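Local coordinates for glucosidase (Croceicoccus marinus, PDB 5Z3K), which probably hydrolyses O-glycosyl bonds as a beta-glucosidase of glycoside hydrolase family 39, at residues A[371-376]-A[473-478]; A[287-292]-A[356-361]; A[440-445]-A[466-471]. One frame throughout, in Å; residues are numbered along the deposited sequence.

In the fold
Contacts 1 and 3 lie within the beta-sheet domain; contact 2 joins it to the TIM barrel, which carries the catalytic centre in enzymes of this clan. Contact 1 pairs two central strands, centred about 9 Å from contact 2, where barrel helix 277-291 packs on strand 357-363; strands 369-376 and 357-363 probably share a hydrogen bond from L373 N to L360 O, 2.8 Å. Contact 3 is centred about 7 Å from contact 1: E476 OE2 of contact 1 lies 2.8 Å from R442 NH1 in a salt bridge and also reaches R444. Contacts 2 and 3, centred about 16 Å apart, do not touch: L373 touches I289 on one face of contact 1, E476 the arginines on the other.

Contact 1 (A[371-376]-A[473-478]); sequences RILISN and SGVELI
The carbonyl oxygen of N376 is gripped by the successive amides of S473 and G474, where the partner strand begins: S473 N donates at 2.6 Å through a bent N-H...O angle of 136°, and G474 N adds a weak bond at 3.4 Å. From this doubled position segments 371-376 and 473-478 run antiparallel. I374 and E476 exchange a reciprocal pair of backbone bonds, with I374 O to E476 N at 2.8 Å, and I372 and I478 do the same two residues further along.

The intervening non-hydrogen-bonded pairs carry their side chains on the face turned to helices 277-291 and 329-341. There L373 CD1 lies across V475 at 3.9 Å from its CG1. L477 reaches back over the strand, its CD1 3.6 Å from I372 O. S375 directs its OG anti to the backbone N (chi1 -179°), beside V475 CG2 at 3.8 Å, and that hydroxyl is satisfied by the carbonyl of A282 on the helix.

On the other face I372, I374 and I478 pack toward strand 423-429. The buried carboxylate of E476 turns away from the pairing to form salt bridges with R442 and R444, which probably offset its charge, and a hydrogen bond with the Y424 hydroxyl. Two residues facing one, with S473 at positive phi, make this a G1 beta bulge where strand 474-482 begins and 369-376 ends, in the core of a beta-sandwich.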
loop_
_atom_site.group_PDB
_atom_site.type_symbol
_atom_site.label_atom_id
_atom_site.label_comp_id
_atom_site.label_asym_id
_atom_site.label_seq_id
_atom_site.Cartn_x
_atom_site.Cartn_y
_atom_site.Cartn_z
ATOM N N ARG A 371 9.083 -16.489 -10.610
ATOM C CA ARG A 371 8.502 -16.472 -9.266
ATOM C C ARG A 371 7.029 -16.852 -9.326
ATOM O O ARG A 371 6.267 -16.255 -10.092
ATOM C CB ARG A 371 8.648 -15.101 -8.608
ATOM C CG ARG A 371 10.088 -14.767 -8.291
ATOM C CD ARG A 371 10.258 -13.466 -7.498
ATOM N NE ARG A 371 11.675 -13.333 -7.180
ATOM C CZ ARG A 371 12.408 -12.244 -7.380
ATOM N NH1 ARG A 371 11.864 -11.137 -7.881
ATOM N NH2 ARG A 371 13.696 -12.269 -7.059
ATOM N N ILE A 372 6.629 -17.822 -8.505
ATOM C CA ILE A 372 5.239 -18.274 -8.448
ATOM C C ILE A 372 4.775 -18.157 -7.004
ATOM O O ILE A 372 5.293 -18.849 -6.116
ATOM C CB ILE A 372 5.053 -19.709 -8.968
ATOM C CG1 ILE A 372 5.513 -19.835 -10.428
ATOM C CG2 ILE A 372 3.585 -20.106 -8.831
ATOM C CD1 ILE A 372 6.783 -20.698 -10.603
ATOM N N LEU A 373 3.815 -17.271 -6.771
ATOM C CA LEU A 373 3.318 -16.949 -5.443
ATOM C C LEU A 373 1.952 -17.591 -5.262
ATOM O O LEU A 373 1.098 -17.470 -6.142
ATOM C CB LEU A 373 3.212 -15.432 -5.277
ATOM C CG LEU A 373 2.659 -14.961 -3.938
ATOM C CD1 LEU A 373 3.715 -15.189 -2.831
ATOM C CD2 LEU A 373 2.292 -13.505 -4.014
ATOM N N ILE A 374 1.752 -18.276 -4.138
ATOM C CA ILE A 374 0.517 -18.990 -3.849
ATOM C C ILE A 374 0.084 -18.666 -2.429
ATOM O O ILE A 374 0.860 -18.855 -1.486
ATOM C CB ILE A 374 0.689 -20.516 -3.991
ATOM C CG1 ILE A 374 1.232 -20.892 -5.370
ATOM C CG2 ILE A 374 -0.632 -21.226 -3.669
ATOM C CD1 ILE A 374 1.780 -22.317 -5.421
ATOM N N SER A 375 -1.159 -18.219 -2.266
ATOM C CA SER A 375 -1.733 -18.049 -0.935
ATOM C C SER A 375 -2.975 -18.910 -0.816
ATOM O O SER A 375 -3.822 -18.912 -1.717
ATOM C CB SER A 375 -2.084 -16.592 -0.631
ATOM O OG SER A 375 -2.619 -16.469 0.689
ATOM N N ASN A 376 -3.076 -19.634 0.292
ATOM C CA ASN A 376 -4.249 -20.433 0.625
ATOM C C ASN A 376 -4.931 -19.752 1.808
ATOM O O ASN A 376 -4.551 -19.964 2.963
ATOM C CB ASN A 376 -3.841 -21.876 0.947
ATOM C CG ASN A 376 -5.025 -22.818 0.993
ATOM O OD1 ASN A 376 -6.151 -22.431 0.670
ATOM N ND2 ASN A 376 -4.780 -24.061 1.381
ATOM N N SER A 473 -4.267 -20.647 5.428
ATOM C CA SER A 473 -3.472 -19.644 6.143
ATOM C C SER A 473 -1.975 -19.883 5.946
ATOM O O SER A 473 -1.185 -19.805 6.893
ATOM C CB SER A 473 -3.835 -19.583 7.630
ATOM O OG SER A 473 -5.235 -19.391 7.811
ATOM N N GLY A 474 -1.588 -20.175 4.712
ATOM C CA GLY A 474 -0.186 -20.313 4.360
ATOM C C GLY A 474 0.091 -19.648 3.030
ATOM O O GLY A 474 -0.794 -19.524 2.176
ATOM N N VAL A 475 1.338 -19.203 2.869
ATOM C CA VAL A 475 1.809 -18.479 1.695
ATOM C C VAL A 475 3.112 -19.118 1.233
ATOM O O VAL A 475 4.007 -19.373 2.048
ATOM C CB VAL A 475 2.016 -16.975 1.995
ATOM C CG1 VAL A 475 2.513 -16.236 0.751
ATOM C CG2 VAL A 475 0.715 -16.350 2.507
ATOM N N GLU A 476 3.188 -19.447 -0.052
ATOM C CA GLU A 476 4.386 -20.071 -0.593
ATOM C C GLU A 476 4.907 -19.426 -1.875
ATOM O O GLU A 476 4.144 -19.147 -2.800
ATOM C CB GLU A 476 4.145 -21.566 -0.828
ATOM C CG GLU A 476 5.409 -22.359 -1.121
ATOM C CD GLU A 476 5.387 -23.740 -0.495
ATOM O OE1 GLU A 476 5.076 -24.714 -1.214
ATOM O OE2 GLU A 476 5.679 -23.852 0.712
ATOM N N LEU A 477 6.214 -19.195 -1.915
ATOM C CA LEU A 477 6.871 -18.645 -3.095
ATOM C C LEU A 477 7.764 -19.729 -3.659
ATOM O O LEU A 477 8.628 -20.249 -2.951
ATOM C CB LEU A 477 7.703 -17.401 -2.768
ATOM C CG LEU A 477 8.500 -16.829 -3.943
ATOM C CD1 LEU A 477 7.544 -16.311 -5.009
ATOM C CD2 LEU A 477 9.419 -15.690 -3.464
ATOM N N ILE A 478 7.538 -20.083 -4.913
ATOM C CA ILE A 478 8.391 -21.010 -5.633
ATOM C C ILE A 478 9.249 -20.182 -6.562
ATOM O O ILE A 478 8.724 -19.418 -7.381
ATOM C CB ILE A 478 7.573 -22.042 -6.427
ATOM C CG1 ILE A 478 6.603 -22.785 -5.508
ATOM C CG2 ILE A 478 8.511 -22.976 -7.206
ATOM C CD1 ILE A 478 7.266 -23.432 -4.298
#

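Contact 2 (A[287-292]-A[356-361]); sequences AAIYMQ and GFAALA
I289 leads the helix into the sheet, all its branches reaching residues of segment 356-361. Its CG2 meets the methyl of A358 at 3.8 Å. With CG1 set anti to the carbonyl carbon (chi1 -67°), the longer arm crosses above the strand: CG1 touches L360 CB at 3.9 Å and CD1 ends 3.5 Å from A358 O. The I289 and L360 side chains pass alongside, pointing opposite ways, and I289 also leans on L373 of the adjoining strand.

Y290, next along the helix, stretches its ring alongside the start of the strand. A358 CB sits over one ring face, 4.3 Å from the centroid, in a CH-pi contact. At the ring edge, the phenolic OH accepts a hydrogen bond from G356 N at 3.0 Å (N-H...O 148°) and also bonds to the carbonyl of D353, so this buried hydroxyl is held by two backbone groups. At the G356 backbone angles a CB would press against the preceding carbonyl oxygen, which calls for glycine.

Q292 closes the segment, its CG lying 4.3 Å from L360 CD1, while its amide oxygen goes to the backbone N of R21. The small A358 side chain lets the helix come close, the axes passing 7.8 Å apart at 64°. This is helix-on-sheet packing, joining a TIM-barrel helix to the accessory beta-sandwich of a family 39 glycosidase.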
loop_
_atom_site.group_PDB
_atom_site.type_symbol
_atom_site.label_atom_id
_atom_site.label_comp_id
_atom_site.label_asym_id
_atom_site.label_seq_id
_atom_site.Cartn_x
_atom_site.Cartn_y
_atom_site.Cartn_z
ATOM N N ALA A 287 -4.851 -10.737 -1.086
ATOM C CA ALA A 287 -5.352 -9.419 -1.476
ATOM C C ALA A 287 -4.478 -8.790 -2.555
ATOM O O ALA A 287 -4.982 -8.214 -3.527
ATOM C CB ALA A 287 -5.434 -8.494 -0.252
ATOM N N ALA A 288 -3.152 -8.861 -2.376
ATOM C CA ALA A 288 -2.240 -8.381 -3.406
ATOM C C ALA A 288 -2.480 -9.086 -4.740
ATOM O O ALA A 288 -2.497 -8.443 -5.793
ATOM C CB ALA A 288 -0.794 -8.581 -2.948
ATOM N N ILE A 289 -2.662 -10.411 -4.719
ATOM C CA ILE A 289 -2.885 -11.135 -5.968
ATOM C C ILE A 289 -4.182 -10.676 -6.620
ATOM O O ILE A 289 -4.225 -10.399 -7.826
ATOM C CB ILE A 289 -2.876 -12.655 -5.726
ATOM C CG1 ILE A 289 -1.458 -13.077 -5.315
ATOM C CG2 ILE A 289 -3.324 -13.400 -6.994
ATOM C CD1 ILE A 289 -1.316 -14.523 -4.811
ATOM N N TYR A 290 -5.257 -10.584 -5.835
ATOM C CA TYR A 290 -6.538 -10.213 -6.428
ATOM C C TYR A 290 -6.525 -8.775 -6.937
ATOM O O TYR A 290 -7.150 -8.488 -7.962
ATOM C CB TYR A 290 -7.682 -10.411 -5.425
ATOM C CG TYR A 290 -8.003 -11.870 -5.172
ATOM C CD1 TYR A 290 -8.002 -12.793 -6.210
ATOM C CD2 TYR A 290 -8.281 -12.327 -3.884
ATOM C CE1 TYR A 290 -8.275 -14.136 -5.977
ATOM C CE2 TYR A 290 -8.551 -13.674 -3.639
ATOM C CZ TYR A 290 -8.555 -14.566 -4.695
ATOM O OH TYR A 290 -8.823 -15.894 -4.458
HETATM N N MSE A 291 -5.818 -7.862 -6.270
HETATM C CA MSE A 291 -5.882 -6.471 -6.706
HETATM C C MSE A 291 -4.945 -6.217 -7.884
HETATM O O MSE A 291 -4.999 -5.159 -8.495
HETATM C CB MSE A 291 -5.563 -5.514 -5.548
HETATM C CG MSE A 291 -4.091 -5.443 -5.196
HETATM SE SE MSE A 291 -3.772 -4.022 -3.899
HETATM C CE MSE A 291 -4.574 -4.821 -2.314
ATOM N N GLN A 292 -4.082 -7.187 -8.209
ATOM C CA GLN A 292 -3.253 -7.043 -9.403
ATOM C C GLN A 292 -4.110 -6.925 -10.658
ATOM O O GLN A 292 -3.700 -6.295 -11.638
ATOM C CB GLN A 292 -2.279 -8.221 -9.513
ATOM C CG GLN A 292 -1.393 -8.240 -10.770
ATOM C CD GLN A 292 -0.268 -7.205 -10.777
ATOM O OE1 GLN A 292 0.327 -6.939 -11.826
ATOM N NE2 GLN A 292 0.037 -6.625 -9.614
ATOM N N GLY A 356 -10.018 -17.570 -2.304
ATOM C CA GLY A 356 -8.924 -17.499 -1.358
ATOM C C GLY A 356 -7.715 -18.343 -1.703
ATOM O O GLY A 356 -6.689 -18.225 -1.015
ATOM N N PHE A 357 -7.783 -19.194 -2.731
ATOM C CA PHE A 357 -6.597 -19.916 -3.199
ATOM C C PHE A 357 -6.051 -19.147 -4.398
ATOM O O PHE A 357 -6.347 -19.450 -5.555
ATOM C CB PHE A 357 -6.886 -21.378 -3.533
ATOM C CG PHE A 357 -5.634 -22.197 -3.715
ATOM C CD1 PHE A 357 -4.942 -22.679 -2.613
ATOM C CD2 PHE A 357 -5.127 -22.447 -4.985
ATOM C CE1 PHE A 357 -3.771 -23.412 -2.764
ATOM C CE2 PHE A 357 -3.958 -23.188 -5.148
ATOM C CZ PHE A 357 -3.275 -23.668 -4.037
ATOM N N ALA A 358 -5.235 -18.139 -4.104
ATOM C CA ALA A 358 -4.804 -17.153 -5.090
ATOM C C ALA A 358 -3.383 -17.450 -5.535
ATOM O O ALA A 358 -2.533 -17.798 -4.716
ATOM C CB ALA A 358 -4.874 -15.749 -4.496
ATOM N N ALA A 359 -3.123 -17.301 -6.830
ATOM C CA ALA A 359 -1.808 -17.601 -7.364
ATOM C C ALA A 359 -1.454 -16.577 -8.431
ATOM O O ALA A 359 -2.326 -16.056 -9.134
ATOM C CB ALA A 359 -1.752 -19.031 -7.926
ATOM N N LEU A 360 -0.154 -16.310 -8.550
ATOM C CA LEU A 360 0.372 -15.253 -9.397
ATOM C C LEU A 360 1.774 -15.653 -9.829
ATOM O O LEU A 360 2.553 -16.168 -9.020
ATOM C CB LEU A 360 0.391 -13.912 -8.641
ATOM C CG LEU A 360 0.954 -12.674 -9.342
ATOM C CD1 LEU A 360 0.107 -12.266 -10.535
ATOM C CD2 LEU A 360 1.067 -11.498 -8.362
ATOM N N ALA A 361 2.102 -15.419 -11.099
ATOM C CA ALA A 361 3.401 -15.838 -11.612
ATOM C C ALA A 361 4.026 -14.740 -12.460
ATOM O O ALA A 361 3.332 -14.014 -13.176
ATOM C CB ALA A 361 3.280 -17.123 -12.443
#

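Contact 3 (A[440-445]-A[466-471]); sequences VVRYRA and VQNKLA
R444 heads from its CB toward segment 466-471, where L470 and K469 receive its end. Bends at chi2 (70°) and chi3 (63°) fold the chain so that the guanidinium lies flat beneath the L470 methyl CD1. That methyl meets the arginine CD first, then NE at 3.6 Å, and sits over the centre of the group, 3.5 Å from CZ. NE is turned to the carboxylate of E476, and NH1 to D446 and a water 3.2 Å away. NH2 finishes on the K469 carbonyl oxygen at 2.9 Å, which lies somewhat out of the guanidinium plane. A leucine in its place is likely to leave the K469 carbonyl without its arginine donor and E476 short of one balancing charge.

R442 forms salt bridges with D455 and with E476. The N468 amide stacks over one face of its guanidinium, the planes 27° apart, with N468 ND2 3.4 Å from R442 CZ, while N468 OD1 comes within 3.3 Å of R442 CD. At the N-terminal ends of both segments, V440 CG1 and V466 CG2 meet at 3.8 Å.

No backbone hydrogen bond joins the two strands; their axes come within 10.1 Å. Strand 438-446 lies between 452-459 and 474-482, whereas 464-469 is an outermost strand flanked by 423-429, whose Y424 packs against V466, N468 and L470.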
loop_
_atom_site.group_PDB
_atom_site.type_symbol
_atom_site.label_atom_id
_atom_site.label_comp_id
_atom_site.label_asym_id
_atom_site.label_seq_id
_atom_site.Cartn_x
_atom_site.Cartn_y
_atom_site.Cartn_z
ATOM N N VAL A 440 15.382 -24.924 -8.101
ATOM C CA VAL A 440 14.044 -24.724 -7.549
ATOM C C VAL A 440 14.188 -24.462 -6.055
ATOM O O VAL A 440 14.677 -25.325 -5.314
ATOM C CB VAL A 440 13.141 -25.944 -7.786
ATOM C CG1 VAL A 440 11.723 -25.647 -7.335
ATOM C CG2 VAL A 440 13.202 -26.394 -9.246
ATOM N N VAL A 441 13.756 -23.284 -5.613
ATOM C CA VAL A 441 13.778 -22.915 -4.203
ATOM C C VAL A 441 12.356 -22.595 -3.758
ATOM O O VAL A 441 11.553 -22.057 -4.527
ATOM C CB VAL A 441 14.717 -21.711 -3.959
ATOM C CG1 VAL A 441 14.725 -21.334 -2.502
ATOM C CG2 VAL A 441 16.125 -22.034 -4.424
ATOM N N ARG A 442 12.042 -22.920 -2.503
ATOM C CA ARG A 442 10.712 -22.687 -1.954
ATOM C C ARG A 442 10.818 -21.936 -0.632
ATOM O O ARG A 442 11.601 -22.328 0.238
ATOM C CB ARG A 442 9.984 -24.020 -1.759
ATOM C CG ARG A 442 8.793 -23.986 -0.818
ATOM C CD ARG A 442 8.069 -25.352 -0.813
ATOM N NE ARG A 442 8.668 -26.329 0.096
ATOM C CZ ARG A 442 8.189 -26.639 1.301
ATOM N NH1 ARG A 442 7.098 -26.038 1.769
ATOM N NH2 ARG A 442 8.801 -27.554 2.042
ATOM N N TYR A 443 10.025 -20.859 -0.490
ATOM C CA TYR A 443 9.919 -20.064 0.731
ATOM C C TYR A 443 8.490 -20.127 1.264
ATOM O O TYR A 443 7.528 -20.153 0.492
ATOM C CB TYR A 443 10.290 -18.583 0.498
ATOM C CG TYR A 443 11.600 -18.365 -0.212
ATOM C CD1 TYR A 443 11.684 -18.453 -1.594
ATOM C CD2 TYR A 443 12.753 -18.044 0.496
ATOM C CE1 TYR A 443 12.884 -18.250 -2.253
ATOM C CE2 TYR A 443 13.954 -17.841 -0.154
ATOM C CZ TYR A 443 14.011 -17.944 -1.526
ATOM O OH TYR A 443 15.194 -17.744 -2.179
ATOM N N ARG A 444 8.353 -20.107 2.594
ATOM C CA ARG A 444 7.068 -20.359 3.238
ATOM C C ARG A 444 6.804 -19.367 4.361
ATOM O O ARG A 444 7.676 -19.128 5.195
ATOM C CB ARG A 444 7.035 -21.784 3.815
ATOM C CG ARG A 444 5.860 -22.085 4.708
ATOM C CD ARG A 444 4.563 -22.158 3.899
ATOM N NE ARG A 444 4.587 -23.248 2.924
ATOM C CZ ARG A 444 4.110 -24.469 3.153
ATOM N NH1 ARG A 444 3.576 -24.768 4.331
ATOM N NH2 ARG A 444 4.156 -25.392 2.196
ATOM N N ALA A 445 5.590 -18.819 4.405
ATOM C CA ALA A 445 5.139 -18.022 5.545
ATOM C C ALA A 445 3.833 -18.626 6.038
ATOM O O ALA A 445 2.838 -18.639 5.311
ATOM C CB ALA A 445 4.964 -16.548 5.175
ATOM N N VAL A 466 6.330 -29.157 -9.122
ATOM C CA VAL A 466 6.516 -28.875 -7.707
ATOM C C VAL A 466 5.220 -29.222 -6.998
ATOM O O VAL A 466 4.144 -28.815 -7.445
ATOM C CB VAL A 466 6.870 -27.392 -7.473
ATOM C CG1 VAL A 466 6.791 -27.059 -5.995
ATOM C CG2 VAL A 466 8.248 -27.076 -8.052
ATOM N N GLN A 467 5.310 -29.950 -5.891
ATOM C CA GLN A 467 4.105 -30.217 -5.117
ATOM C C GLN A 467 4.424 -30.097 -3.639
ATOM O O GLN A 467 5.539 -30.395 -3.205
ATOM C CB GLN A 467 3.509 -31.606 -5.418
ATOM C CG GLN A 467 4.387 -32.772 -4.975
ATOM C CD GLN A 467 3.657 -34.111 -5.030
ATOM O OE1 GLN A 467 2.432 -34.172 -4.902
ATOM N NE2 GLN A 467 4.408 -35.190 -5.231
ATOM N N ASN A 468 3.432 -29.661 -2.870
ATOM C CA ASN A 468 3.632 -29.473 -1.442
ATOM C C ASN A 468 2.294 -29.504 -0.739
ATOM O O ASN A 468 1.252 -29.200 -1.335
ATOM C CB ASN A 468 4.344 -28.151 -1.128
ATOM C CG ASN A 468 5.835 -28.237 -1.336
ATOM O OD1 ASN A 468 6.375 -27.689 -2.308
ATOM N ND2 ASN A 468 6.514 -28.957 -0.447
ATOM N N LYS A 469 2.330 -29.875 0.538
ATOM C CA LYS A 469 1.198 -29.593 1.405
ATOM C C LYS A 469 1.244 -28.120 1.780
ATOM O O LYS A 469 2.320 -27.567 2.032
ATOM C CB LYS A 469 1.218 -30.475 2.653
ATOM C CG LYS A 469 1.455 -31.959 2.371
ATOM C CD LYS A 469 0.246 -32.604 1.746
ATOM C CE LYS A 469 0.262 -34.126 1.933
ATOM N NZ LYS A 469 0.814 -34.834 0.742
ATOM N N LEU A 470 0.077 -27.484 1.779
ATOM C CA LEU A 470 -0.024 -26.047 2.057
ATOM C C LEU A 470 -1.423 -25.832 2.629
ATOM O O LEU A 470 -2.365 -25.556 1.887
ATOM C CB LEU A 470 0.215 -25.210 0.805
ATOM C CG LEU A 470 0.078 -23.690 0.983
ATOM C CD1 LEU A 470 1.188 -23.127 1.865
ATOM C CD2 LEU A 470 0.030 -22.967 -0.365
ATOM N N ALA A 471 -1.544 -25.991 3.946
ATOM C CA ALA A 471 -2.832 -25.830 4.603
ATOM C C ALA A 471 -3.303 -24.388 4.496
ATOM O O ALA A 471 -2.539 -23.473 4.168
ATOM C CB ALA A 471 -2.755 -26.239 6.072
HETATM O O HOH W 1 3.630 -27.804 5.192
#